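Local coordinates for acyl-CoA dehydrogenase (Slackia heliotrinireducens, PDB 4RM7), which belongs to the acyl-CoA dehydrogenase family, whose subunits set a beta-sheet middle domain between two helical domains, at residues M140-T145 / L151-T156; P167-S172 / V215-V220; R10-L15 / Q73-E78. All coordinates share one frame; numbering follows the deposited sequence.

Interactions 1 and 2 share the beta-sheet middle domain, their centres about 9 Å apart, whereas interaction 3 belongs to the helical N-terminal domain on the opposite side of the chain's centre. The first two touch through two probable hydrogen bonds: the side-chain atom Asn154 OD1 lies 2.7 Å from Asn219 N at a corner of the chain, and Gly155 O 2.8 Å from Phe217 N, a backbone pairing. Strand 212-221 pairs with 151-161 and strand 168-175 with 143-146, so the hairpin of interaction 1 lies between the two strands whose side chains meet in interaction 2. Interaction 3 touches neither, its nearest atoms about 23 Å from interaction 1 and 16 Å from interaction 2.

Interaction 1. Residues M140-T145 / L151-T156; sequences MRTHVT and LVMNGT
Paired antiparallel through His143-Asn154, Val144-Met153 and Thr145-Val152, the two segments form a beta hairpin in the middle domain of the acyl-CoA dehydrogenase fold. The strand directions differ by 157°. His143 and Asn154 make a hydrogen-bonded pair: His143 N donates to Asn154 O at 2.8 Å, and Asn154 N returns the bond to His143 O. Thr145 and Val152 repeat the pattern, Val152 N lying almost on the C=O axis of Thr145 O in a nearly straight bond (N-H...O 169°). Between them sits the non-hydrogen-bonded pair Val144-Met153, where CA-H groups lean on carbonyls; Val144 CA is 3.3 Å from Val152 O.

Val144 and Met153, the latter modelled as selenomethionine, turn to the same face. The CG2 branch of Val144 meets the terminal CE of Met153 at 3.7 Å, and the two side chains cross at a slant. Met153 starts with CG anti to its backbone N (chi1 178°), and its long flexible chain can reach Trp188 and Phe217 as well. On the other face Thr145 and Val152 run alongside each other in the same direction; their branching at CB suits an extended backbone. At the open end of the hairpin Thr142 OG1 comes within 3.2 Å of Gly155 CA; glycine, having no CB, lets this hydroxyl, itself hydrogen-bonded to Glu130, come so close.

Backbone bonds thus fix the register, while the side chains divide the work: the Val144-Met153 face supplies apolar packing against Trp188, and Thr142 ties the hairpin to the loop carrying Glu130.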
HETATM    1  N   MSE A 140     -16.928  17.131  25.817  1.00 99.33           N
HETATM    2  CA  MSE A 140     -18.367  17.353  25.688  1.00 97.62           C
HETATM    3  C   MSE A 140     -18.815  18.666  26.344  1.00 95.41           C
HETATM    4  O   MSE A 140     -18.526  18.910  27.515  1.00 90.68           O
HETATM    5  CB  MSE A 140     -19.142  16.182  26.297  1.00 96.40           C
HETATM    6  CG  MSE A 140     -20.597  16.510  26.618  1.00 94.11           C
HETATM    7 SE   MSE A 140     -21.686  14.980  27.147  1.00149.25          SE
HETATM    8  CE  MSE A 140     -21.341  13.819  25.589  1.00103.07           C
ATOM      9  N   ARG A 141     -19.544  19.491  25.592  1.00 95.07           N
ATOM     10  CA  ARG A 141     -19.877  20.839  26.039  1.00 90.92           C
ATOM     11  C   ARG A 141     -21.383  21.146  26.126  1.00 81.89           C
ATOM     12  O   ARG A 141     -21.760  22.299  26.331  1.00 88.17           O
ATOM     13  CB  ARG A 141     -19.192  21.864  25.120  1.00 97.10           C
ATOM     14  CG  ARG A 141     -17.657  21.833  25.162  1.00107.55           C
ATOM     15  CD  ARG A 141     -17.128  21.708  26.605  1.00118.59           C
ATOM     16  NE  ARG A 141     -15.663  21.733  26.720  1.00126.76           N
ATOM     17  CZ  ARG A 141     -14.861  20.683  26.528  1.00127.66           C
ATOM     18  NH1 ARG A 141     -15.361  19.500  26.186  1.00124.29           N
ATOM     19  NH2 ARG A 141     -13.546  20.820  26.668  1.00127.96           N
ATOM     20  N   THR A 142     -22.240  20.134  25.990  1.00 73.07           N
ATOM     21  CA  THR A 142     -23.687  20.342  26.136  1.00 70.81           C
ATOM     22  C   THR A 142     -24.098  20.263  27.603  1.00 74.20           C
ATOM     23  O   THR A 142     -23.918  19.237  28.253  1.00 78.28           O
ATOM     24  CB  THR A 142     -24.519  19.312  25.309  1.00 64.52           C
ATOM     25  OG1 THR A 142     -24.379  19.590  23.913  1.00 66.12           O
ATOM     26  CG2 THR A 142     -25.993  19.394  25.652  1.00 60.63           C
ATOM     27  N   HIS A 143     -24.664  21.350  28.113  1.00 78.24           N
ATOM     28  CA  HIS A 143     -24.965  21.486  29.538  1.00 81.65           C
ATOM     29  C   HIS A 143     -26.456  21.578  29.836  1.00 78.87           C
ATOM     30  O   HIS A 143     -27.243  21.983  28.981  1.00 77.07           O
ATOM     31  CB  HIS A 143     -24.289  22.739  30.100  1.00 92.68           C
ATOM     32  CG  HIS A 143     -22.796  22.721  29.998  1.00104.24           C
ATOM     33  ND1 HIS A 143     -22.042  21.618  30.327  1.00109.00           N
ATOM     34  CD2 HIS A 143     -21.920  23.676  29.604  1.00111.02           C
ATOM     35  CE1 HIS A 143     -20.761  21.891  30.142  1.00112.27           C
ATOM     36  NE2 HIS A 143     -20.661  23.132  29.706  1.00115.34           N
ATOM     37  N   VAL A 144     -26.832  21.242  31.056  1.00 75.46           N
ATOM     38  CA  VAL A 144     -28.126  21.622  31.576  1.00 71.61           C
ATOM     39  C   VAL A 144     -27.870  22.441  32.819  1.00 77.44           C
ATOM     40  O   VAL A 144     -27.120  22.035  33.685  1.00 87.96           O
ATOM     41  CB  VAL A 144     -29.003  20.419  31.912  1.00 67.52           C
ATOM     42  CG1 VAL A 144     -30.248  20.871  32.640  1.00 70.15           C
ATOM     43  CG2 VAL A 144     -29.395  19.698  30.646  1.00 62.91           C
ATOM     44  N   THR A 145     -28.488  23.603  32.899  1.00 75.41           N
ATOM     45  CA  THR A 145     -28.263  24.491  34.014  1.00 75.27           C
ATOM     46  C   THR A 145     -29.578  25.028  34.510  1.00 78.03           C
ATOM     47  O   THR A 145     -30.573  24.996  33.808  1.00 75.90           O
ATOM     48  CB  THR A 145     -27.364  25.662  33.629  1.00 76.01           C
ATOM     49  OG1 THR A 145     -28.054  26.495  32.703  1.00 77.88           O
ATOM     50  CG2 THR A 145     -26.111  25.166  32.983  1.00 74.27           C
ATOM     51  N   LEU A 151     -34.944  24.568  34.340  1.00 83.35           N
ATOM     52  CA  LEU A 151     -33.776  23.846  33.873  1.00 77.17           C
ATOM     53  C   LEU A 151     -33.609  24.135  32.394  1.00 75.62           C
ATOM     54  O   LEU A 151     -34.535  23.970  31.615  1.00 72.05           O
ATOM     55  CB  LEU A 151     -33.976  22.352  34.079  1.00 76.11           C
ATOM     56  CG  LEU A 151     -34.126  21.887  35.519  1.00 83.90           C
ATOM     57  CD1 LEU A 151     -34.216  20.376  35.599  1.00 78.54           C
ATOM     58  CD2 LEU A 151     -32.963  22.398  36.344  1.00 87.03           C
ATOM     59  N   VAL A 152     -32.427  24.583  32.011  1.00 76.76           N
ATOM     60  CA  VAL A 152     -32.194  25.006  30.646  1.00 75.32           C
ATOM     61  C   VAL A 152     -31.014  24.304  29.973  1.00 71.24           C
ATOM     62  O   VAL A 152     -29.931  24.232  30.525  1.00 69.10           O
ATOM     63  CB  VAL A 152     -31.991  26.521  30.603  1.00 75.69           C
ATOM     64  CG1 VAL A 152     -30.651  26.886  31.209  1.00 77.85           C
ATOM     65  CG2 VAL A 152     -32.114  27.035  29.187  1.00 77.02           C
HETATM   66  N   MSE A 153     -31.233  23.815  28.759  1.00 71.03           N
HETATM   67  CA  MSE A 153     -30.223  23.042  28.053  1.00 68.33           C
HETATM   68  C   MSE A 153     -29.599  23.822  26.892  1.00 66.02           C
HETATM   69  O   MSE A 153     -30.306  24.456  26.105  1.00 63.29           O
HETATM   70  CB  MSE A 153     -30.823  21.733  27.544  1.00 67.49           C
HETATM   71  CG  MSE A 153     -29.840  20.884  26.737  1.00 69.95           C
HETATM   72 SE   MSE A 153     -30.620  19.255  25.954  1.00 85.24          SE
HETATM   73  CE  MSE A 153     -30.676  18.116  27.537  1.00 66.24           C
ATOM     74  N   ASN A 154     -28.269  23.765  26.803  1.00 65.86           N
ATOM     75  CA  ASN A 154     -27.517  24.439  25.751  1.00 64.44           C
ATOM     76  C   ASN A 154     -26.392  23.559  25.248  1.00 65.18           C
ATOM     77  O   ASN A 154     -25.611  23.022  26.033  1.00 66.38           O
ATOM     78  CB  ASN A 154     -26.947  25.767  26.239  1.00 64.44           C
ATOM     79  CG  ASN A 154     -27.997  26.845  26.352  1.00 69.20           C
ATOM     80  OD1 ASN A 154     -28.474  27.381  25.340  1.00 71.72           O
ATOM     81  ND2 ASN A 154     -28.365  27.185  27.590  1.00 66.65           N
ATOM     82  N   GLY A 155     -26.318  23.419  23.931  1.00 63.26           N
ATOM     83  CA  GLY A 155     -25.338  22.560  23.304  1.00 61.97           C
ATOM     84  C   GLY A 155     -25.689  22.312  21.852  1.00 62.26           C
ATOM     85  O   GLY A 155     -26.730  22.756  21.371  1.00 66.50           O
ATOM     86  N   THR A 156     -24.808  21.602  21.158  1.00 61.48           N
ATOM     87  CA  THR A 156     -24.972  21.291  19.749  1.00 56.69           C
ATOM     88  C   THR A 156     -24.563  19.851  19.506  1.00 65.76           C
ATOM     89  O   THR A 156     -23.444  19.447  19.827  1.00 68.90           O
ATOM     90  CB  THR A 156     -24.131  22.206  18.847  1.00 56.95           C
ATOM     91  OG1 THR A 156     -24.714  23.505  18.811  1.00 66.40           O
ATOM     92  CG2 THR A 156     -24.094  21.669  17.425  1.00 54.92           C
TER

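Interaction 2. Residues P167-S172 / V215-V220; sequences PALLVS and VRFDNV
The phenyl ring of Phe217 is the one flat group in the contact, and it pushes its far end, CZ, between two aliphatic side chains that meet it obliquely. Val171 CG2 approaches CZ to 3.6 Å, the valine and the ring extending toward each other from their own strands. Leu169 CD1 comes to 3.7 Å from the same CZ atom, its side chain slanting across that of Phe217. The same methyl also touches Val215 CG1 at 3.9 Å, so a single leucine branch spans two residues of the facing strand.

No backbone bond joins these segments: their strand axes stay 11.1 Å apart at closest and run at 75° to each other. They are non-adjacent strands of the curled, barrel-like sheet of the acyl-CoA dehydrogenase middle domain, facing one another across its apolar interior. Alternation along each strand explains which residues take part: Leu169 and Val171 point inward, as do Val215 and Phe217, while Leu170 between the first two points away, and its side chain touches Phe187 and Met189.

Across this gap the long side chain of Phe217, with CG anti to the carbonyl carbon (chi1 -58°), carries its ring to the compact Val171; Ile197 packs on Leu169, Val215 and Phe217.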
ATOM      1  N   PRO A 167     -39.403  12.459  16.568  1.00 61.53           N
ATOM      2  CA  PRO A 167     -40.324  13.026  17.556  1.00 61.96           C
ATOM      3  C   PRO A 167     -39.628  13.460  18.840  1.00 60.33           C
ATOM      4  O   PRO A 167     -40.088  14.365  19.517  1.00 61.36           O
ATOM      5  CB  PRO A 167     -41.286  11.872  17.835  1.00 61.38           C
ATOM      6  CG  PRO A 167     -41.259  11.062  16.607  1.00 64.92           C
ATOM      7  CD  PRO A 167     -39.863  11.149  16.080  1.00 61.56           C
ATOM      8  N   ALA A 168     -38.519  12.822  19.166  1.00 56.97           N
ATOM      9  CA  ALA A 168     -37.835  13.118  20.409  1.00 55.08           C
ATOM     10  C   ALA A 168     -36.330  12.875  20.279  1.00 61.58           C
ATOM     11  O   ALA A 168     -35.879  12.068  19.461  1.00 57.68           O
ATOM     12  CB  ALA A 168     -38.410  12.285  21.521  1.00 54.73           C
ATOM     13  N   LEU A 169     -35.563  13.576  21.103  1.00 60.13           N
ATOM     14  CA  LEU A 169     -34.117  13.498  21.055  1.00 52.05           C
ATOM     15  C   LEU A 169     -33.559  12.996  22.375  1.00 56.95           C
ATOM     16  O   LEU A 169     -33.756  13.615  23.421  1.00 62.42           O
ATOM     17  CB  LEU A 169     -33.540  14.867  20.718  1.00 50.96           C
ATOM     18  CG  LEU A 169     -33.959  15.344  19.335  1.00 55.88           C
ATOM     19  CD1 LEU A 169     -33.664  16.823  19.158  1.00 62.57           C
ATOM     20  CD2 LEU A 169     -33.214  14.545  18.301  1.00 53.64           C
ATOM     21  N   LEU A 170     -32.881  11.855  22.331  1.00 55.65           N
ATOM     22  CA  LEU A 170     -32.210  11.338  23.505  1.00 53.33           C
ATOM     23  C   LEU A 170     -30.820  11.969  23.588  1.00 54.02           C
ATOM     24  O   LEU A 170     -29.906  11.610  22.844  1.00 56.94           O
ATOM     25  CB  LEU A 170     -32.137   9.814  23.462  1.00 57.38           C
ATOM     26  CG  LEU A 170     -31.458   9.170  24.684  1.00 62.39           C
ATOM     27  CD1 LEU A 170     -32.037   9.701  25.990  1.00 65.36           C
ATOM     28  CD2 LEU A 170     -31.569   7.664  24.644  1.00 62.67           C
ATOM     29  N   VAL A 171     -30.673  12.913  24.505  1.00 57.05           N
ATOM     30  CA  VAL A 171     -29.522  13.804  24.521  1.00 61.41           C
ATOM     31  C   VAL A 171     -28.613  13.585  25.711  1.00 68.61           C
ATOM     32  O   VAL A 171     -29.066  13.535  26.852  1.00 68.11           O
ATOM     33  CB  VAL A 171     -29.959  15.280  24.528  1.00 57.01           C
ATOM     34  CG1 VAL A 171     -28.777  16.174  24.277  1.00 53.66           C
ATOM     35  CG2 VAL A 171     -31.004  15.509  23.463  1.00 58.00           C
ATOM     36  N   SER A 172     -27.322  13.460  25.418  1.00 68.37           N
ATOM     37  CA  SER A 172     -26.296  13.343  26.430  1.00 71.86           C
ATOM     38  C   SER A 172     -25.838  14.740  26.832  1.00 76.39           C
ATOM     39  O   SER A 172     -25.588  15.576  25.966  1.00 77.11           O
ATOM     40  CB  SER A 172     -25.129  12.527  25.903  1.00 69.63           C
ATOM     41  OG  SER A 172     -24.431  13.275  24.930  1.00 72.77           O
ATOM     42  N   VAL A 215     -28.027  19.267  15.359  1.00 49.52           N
ATOM     43  CA  VAL A 215     -29.121  19.798  16.154  1.00 51.40           C
ATOM     44  C   VAL A 215     -28.597  20.736  17.223  1.00 52.35           C
ATOM     45  O   VAL A 215     -27.780  20.344  18.055  1.00 54.31           O
ATOM     46  CB  VAL A 215     -29.942  18.674  16.822  1.00 49.88           C
ATOM     47  CG1 VAL A 215     -31.066  19.269  17.624  1.00 45.39           C
ATOM     48  CG2 VAL A 215     -30.492  17.721  15.775  1.00 46.67           C
ATOM     49  N   ARG A 216     -29.070  21.976  17.205  1.00 50.75           N
ATOM     50  CA  ARG A 216     -28.673  22.951  18.209  1.00 48.13           C
ATOM     51  C   ARG A 216     -29.776  23.099  19.245  1.00 51.68           C
ATOM     52  O   ARG A 216     -30.960  23.219  18.910  1.00 52.99           O
ATOM     53  CB  ARG A 216     -28.367  24.306  17.562  1.00 54.61           C
ATOM     54  CG  ARG A 216     -27.620  25.312  18.462  1.00 61.63           C
ATOM     55  CD  ARG A 216     -28.080  26.763  18.217  1.00 75.10           C
ATOM     56  NE  ARG A 216     -28.651  26.945  16.878  1.00 89.52           N
ATOM     57  CZ  ARG A 216     -29.410  27.977  16.497  1.00 93.67           C
ATOM     58  NH1 ARG A 216     -29.713  28.964  17.339  1.00 88.04           N
ATOM     59  NH2 ARG A 216     -29.872  28.021  15.255  1.00 96.28           N
ATOM     60  N   PHE A 217     -29.378  23.083  20.512  1.00 53.44           N
ATOM     61  CA  PHE A 217     -30.280  23.378  21.608  1.00 52.45           C
ATOM     62  C   PHE A 217     -29.964  24.781  22.137  1.00 57.44           C
ATOM     63  O   PHE A 217     -28.887  25.026  22.699  1.00 60.38           O
ATOM     64  CB  PHE A 217     -30.149  22.316  22.697  1.00 54.23           C
ATOM     65  CG  PHE A 217     -30.434  20.924  22.212  1.00 55.04           C
ATOM     66  CD1 PHE A 217     -31.677  20.336  22.437  1.00 48.04           C
ATOM     67  CD2 PHE A 217     -29.460  20.197  21.519  1.00 61.78           C
ATOM     68  CE1 PHE A 217     -31.949  19.047  21.975  1.00 51.75           C
ATOM     69  CE2 PHE A 217     -29.722  18.905  21.050  1.00 59.18           C
ATOM     70  CZ  PHE A 217     -30.973  18.328  21.275  1.00 55.88           C
ATOM     71  N   ASP A 218     -30.893  25.705  21.914  1.00 57.74           N
ATOM     72  CA  ASP A 218     -30.730  27.097  22.328  1.00 63.60           C
ATOM     73  C   ASP A 218     -31.680  27.414  23.479  1.00 61.21           C
ATOM     74  O   ASP A 218     -32.870  27.633  23.255  1.00 64.61           O
ATOM     75  CB  ASP A 218     -30.978  28.044  21.140  1.00 66.53           C
ATOM     76  CG  ASP A 218     -31.058  29.506  21.554  1.00 76.48           C
ATOM     77  OD1 ASP A 218     -30.357  29.907  22.510  1.00 82.01           O
ATOM     78  OD2 ASP A 218     -31.827  30.260  20.916  1.00 85.97           O
ATOM     79  N   ASN A 219     -31.136  27.443  24.698  1.00 60.88           N
ATOM     80  CA  ASN A 219     -31.914  27.590  25.939  1.00 63.24           C
ATOM     81  C   ASN A 219     -33.212  26.798  25.950  1.00 60.72           C
ATOM     82  O   ASN A 219     -34.282  27.374  26.012  1.00 63.65           O
ATOM     83  CB  ASN A 219     -32.235  29.062  26.221  1.00 66.79           C
ATOM     84  CG  ASN A 219     -31.009  29.860  26.600  1.00 72.80           C
ATOM     85  OD1 ASN A 219     -30.249  29.460  27.474  1.00 76.49           O
ATOM     86  ND2 ASN A 219     -30.798  30.990  25.927  1.00 76.87           N
ATOM     87  N   VAL A 220     -33.120  25.479  25.877  1.00 60.21           N
ATOM     88  CA  VAL A 220     -34.327  24.670  25.859  1.00 62.58           C
ATOM     89  C   VAL A 220     -34.737  24.263  27.265  1.00 67.36           C
ATOM     90  O   VAL A 220     -33.943  23.694  28.012  1.00 69.74           O
ATOM     91  CB  VAL A 220     -34.142  23.425  24.996  1.00 56.78           C
ATOM     92  CG1 VAL A 220     -35.409  22.591  25.016  1.00 49.06           C
ATOM     93  CG2 VAL A 220     -33.789  23.838  23.584  1.00 61.32           C
TER

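Interaction 3. Residues R10-L15 / Q73-E78; sequences RDEQRL and QVLVIE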
ATOM      1  N   ARG A  10     -26.297 -25.346  13.327  1.00 53.09           N
ATOM      2  CA  ARG A  10     -27.590 -25.425  12.634  1.00 55.18           C
ATOM      3  C   ARG A  10     -28.485 -24.243  12.963  1.00 57.06           C
ATOM      4  O   ARG A  10     -29.148 -23.702  12.075  1.00 54.11           O
ATOM      5  CB  ARG A  10     -28.355 -26.686  12.998  1.00 62.51           C
ATOM      6  CG  ARG A  10     -27.889 -27.900  12.304  1.00 71.11           C
ATOM      7  CD  ARG A  10     -28.789 -28.340  11.173  1.00 64.13           C
ATOM      8  NE  ARG A  10     -28.102 -29.451  10.536  1.00 63.66           N
ATOM      9  CZ  ARG A  10     -28.285 -30.721  10.865  1.00 64.98           C
ATOM     10  NH1 ARG A  10     -27.586 -31.664  10.248  1.00 75.08           N
ATOM     11  NH2 ARG A  10     -29.183 -31.047  11.785  1.00 60.28           N
ATOM     12  N   ASP A  11     -28.529 -23.877  14.247  1.00 55.02           N
ATOM     13  CA  ASP A  11     -29.361 -22.767  14.707  1.00 57.62           C
ATOM     14  C   ASP A  11     -28.952 -21.470  14.019  1.00 54.14           C
ATOM     15  O   ASP A  11     -29.797 -20.766  13.478  1.00 52.87           O
ATOM     16  CB  ASP A  11     -29.289 -22.610  16.228  1.00 59.73           C
ATOM     17  CG  ASP A  11     -30.008 -23.731  16.965  1.00 70.59           C
ATOM     18  OD1 ASP A  11     -31.005 -24.257  16.431  1.00 75.81           O
ATOM     19  OD2 ASP A  11     -29.574 -24.089  18.079  1.00 79.59           O
ATOM     20  N   GLU A  12     -27.653 -21.180  14.018  1.00 49.04           N
ATOM     21  CA  GLU A  12     -27.128 -20.016  13.319  1.00 48.47           C
ATOM     22  C   GLU A  12     -27.452 -20.056  11.818  1.00 57.05           C
ATOM     23  O   GLU A  12     -27.826 -19.038  11.223  1.00 63.09           O
ATOM     24  CB  GLU A  12     -25.621 -19.910  13.552  1.00 49.22           C
ATOM     25  CG  GLU A  12     -25.275 -19.466  14.992  1.00 49.70           C
ATOM     26  CD  GLU A  12     -23.835 -19.791  15.407  1.00 56.06           C
ATOM     27  OE1 GLU A  12     -23.136 -20.519  14.669  1.00 63.32           O
ATOM     28  OE2 GLU A  12     -23.397 -19.322  16.483  1.00 59.54           O
ATOM     29  N   GLN A  13     -27.339 -21.228  11.207  1.00 52.58           N
ATOM     30  CA  GLN A  13     -27.646 -21.345   9.792  1.00 53.86           C
ATOM     31  C   GLN A  13     -29.129 -21.113   9.502  1.00 53.68           C
ATOM     32  O   GLN A  13     -29.479 -20.519   8.478  1.00 56.75           O
ATOM     33  CB  GLN A  13     -27.221 -22.713   9.269  1.00 59.96           C
ATOM     34  CG  GLN A  13     -25.731 -22.870   9.115  1.00 64.59           C
ATOM     35  CD  GLN A  13     -25.303 -24.319   8.965  1.00 73.10           C
ATOM     36  OE1 GLN A  13     -26.133 -25.218   8.793  1.00 83.06           O
ATOM     37  NE2 GLN A  13     -23.996 -24.556   9.039  1.00 69.99           N
ATOM     38  N   ARG A  14     -30.003 -21.584  10.387  1.00 53.53           N
ATOM     39  CA  ARG A  14     -31.435 -21.378  10.171  1.00 55.11           C
ATOM     40  C   ARG A  14     -31.778 -19.886  10.246  1.00 50.83           C
ATOM     41  O   ARG A  14     -32.591 -19.387   9.455  1.00 52.17           O
ATOM     42  CB  ARG A  14     -32.272 -22.163  11.184  1.00 50.48           C
ATOM     43  CG  ARG A  14     -32.452 -23.612  10.839  1.00 51.47           C
ATOM     44  CD  ARG A  14     -33.614 -24.219  11.609  1.00 48.82           C
ATOM     45  NE  ARG A  14     -33.931 -25.574  11.141  1.00 50.36           N
ATOM     46  CZ  ARG A  14     -33.467 -26.686  11.700  1.00 63.45           C
ATOM     47  NH1 ARG A  14     -32.647 -26.616  12.743  1.00 74.36           N
ATOM     48  NH2 ARG A  14     -33.813 -27.869  11.214  1.00 71.46           N
ATOM     49  N   LEU A  15     -31.150 -19.196  11.196  1.00 44.09           N
ATOM     50  CA  LEU A  15     -31.295 -17.750  11.339  1.00 47.72           C
ATOM     51  C   LEU A  15     -30.985 -17.053  10.016  1.00 49.51           C
ATOM     52  O   LEU A  15     -31.773 -16.232   9.520  1.00 45.86           O
ATOM     53  CB  LEU A  15     -30.377 -17.229  12.449  1.00 48.46           C
ATOM     54  CG  LEU A  15     -30.248 -15.716  12.629  1.00 49.61           C
ATOM     55  CD1 LEU A  15     -31.554 -15.113  13.091  1.00 48.04           C
ATOM     56  CD2 LEU A  15     -29.132 -15.390  13.625  1.00 46.50           C
ATOM     57  N   GLN A  73     -26.759 -11.033  15.917  1.00 38.70           N
ATOM     58  CA  GLN A  73     -27.014  -9.706  15.389  1.00 38.89           C
ATOM     59  C   GLN A  73     -26.114  -9.388  14.193  1.00 41.96           C
ATOM     60  O   GLN A  73     -26.555  -8.803  13.205  1.00 44.95           O
ATOM     61  CB  GLN A  73     -26.818  -8.667  16.485  1.00 35.72           C
ATOM     62  CG  GLN A  73     -27.969  -8.583  17.465  1.00 35.60           C
ATOM     63  CD  GLN A  73     -27.657  -7.635  18.617  1.00 45.63           C
ATOM     64  OE1 GLN A  73     -26.496  -7.514  19.039  1.00 47.43           O
ATOM     65  NE2 GLN A  73     -28.686  -6.949  19.123  1.00 45.58           N
ATOM     66  N   VAL A  74     -24.853  -9.789  14.299  1.00 44.68           N
ATOM     67  CA  VAL A  74     -23.878  -9.607  13.245  1.00 48.30           C
ATOM     68  C   VAL A  74     -24.242 -10.376  11.976  1.00 50.82           C
ATOM     69  O   VAL A  74     -24.143  -9.849  10.859  1.00 47.47           O
ATOM     70  CB  VAL A  74     -22.496 -10.030  13.743  1.00 45.05           C
ATOM     71  CG1 VAL A  74     -21.561 -10.365  12.590  1.00 38.11           C
ATOM     72  CG2 VAL A  74     -21.929  -8.937  14.603  1.00 40.45           C
ATOM     73  N   LEU A  75     -24.685 -11.613  12.138  1.00 43.34           N
ATOM     74  CA  LEU A  75     -25.122 -12.386  10.983  1.00 37.94           C
ATOM     75  C   LEU A  75     -26.329 -11.711  10.324  1.00 44.42           C
ATOM     76  O   LEU A  75     -26.419 -11.669   9.094  1.00 46.33           O
ATOM     77  CB  LEU A  75     -25.458 -13.827  11.379  1.00 38.63           C
ATOM     78  CG  LEU A  75     -24.307 -14.683  11.913  1.00 41.00           C
ATOM     79  CD1 LEU A  75     -24.834 -16.047  12.372  1.00 43.03           C
ATOM     80  CD2 LEU A  75     -23.187 -14.845  10.869  1.00 40.08           C
ATOM     81  N   VAL A  76     -27.236 -11.159  11.136  1.00 42.60           N
ATOM     82  CA  VAL A  76     -28.428 -10.502  10.593  1.00 39.79           C
ATOM     83  C   VAL A  76     -27.996  -9.279   9.793  1.00 41.71           C
ATOM     84  O   VAL A  76     -28.338  -9.149   8.615  1.00 43.31           O
ATOM     85  CB  VAL A  76     -29.439 -10.107  11.699  1.00 41.21           C
ATOM     86  CG1 VAL A  76     -30.460  -9.132  11.182  1.00 43.03           C
ATOM     87  CG2 VAL A  76     -30.157 -11.326  12.236  1.00 41.07           C
ATOM     88  N   ILE A  77     -27.186  -8.419  10.401  1.00 39.11           N
ATOM     89  CA  ILE A  77     -26.738  -7.196   9.730  1.00 36.63           C
ATOM     90  C   ILE A  77     -25.860  -7.448   8.512  1.00 40.41           C
ATOM     91  O   ILE A  77     -26.043  -6.805   7.479  1.00 45.65           O
ATOM     92  CB  ILE A  77     -25.999  -6.296  10.701  1.00 37.03           C
ATOM     93  CG1 ILE A  77     -26.966  -5.845  11.789  1.00 37.70           C
ATOM     94  CG2 ILE A  77     -25.388  -5.081   9.970  1.00 41.18           C
ATOM     95  CD1 ILE A  77     -26.288  -5.474  13.058  1.00 49.20           C
ATOM     96  N   GLU A  78     -24.930  -8.395   8.607  1.00 43.77           N
ATOM     97  CA  GLU A  78     -24.082  -8.707   7.453  1.00 41.69           C
ATOM     98  C   GLU A  78     -24.930  -9.223   6.278  1.00 42.84           C
ATOM     99  O   GLU A  78     -24.714  -8.832   5.138  1.00 46.92           O
ATOM    100  CB  GLU A  78     -22.997  -9.728   7.819  1.00 35.80           C
ATOM    101  CG  GLU A  78     -22.317 -10.373   6.622  1.00 31.74           C
ATOM    102  CD  GLU A  78     -21.423 -11.576   6.977  1.00 41.68           C
ATOM    103  OE1 GLU A  78     -21.703 -12.270   7.974  1.00 46.95           O
ATOM    104  OE2 GLU A  78     -20.436 -11.840   6.246  1.00 46.64           O
TER
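Helix 10-26 and helix 70-84 face each other through Leu15 and Val76, whose CA atoms are 7.8 Å apart, a spacing that allows side chains to meet but no backbone bonds to form between the helices. Both segments are regular alpha-helix, holding their own backbone bonds four residues apart, as from Leu15 N to Asp11 O.

Leu15 and Leu75 point across the interface. Leu15 touches with one branch: its CD1 lies 4.1 Å from Val76 CG2, the two side chains crossing at about a right angle. CG is anti to the backbone N (chi1 172°), a torsion that extends the leucine towards the other helix; Phe54 and Ala72 add to its apolar surroundings. One turn earlier on helix 10-26, the CB methylene of Glu12 meets CD1 of Leu75, the neighbour of Val76, at 4.1 Å.

Glu12 suits this border because it serves in two ways. Its aliphatic root covers the leucine, while the carboxylate leads on to OE1, which accepts a hydrogen bond from Ser9 N just before the helix and makes a long, weak ion pair with Arg307. Tyr303 of helix 282-311 packs on Leu75, and Glu78 of helix 70-84 forms a salt bridge with Arg299 of helix 282-311.

Aliphatic contacts between helices, with the partly exposed Glu12 at the border and the buried Glu78 paired with Arg299, fit the all-helical N-terminal domain of the acyl-CoA dehydrogenase fold, packed against its helical C-terminal domain.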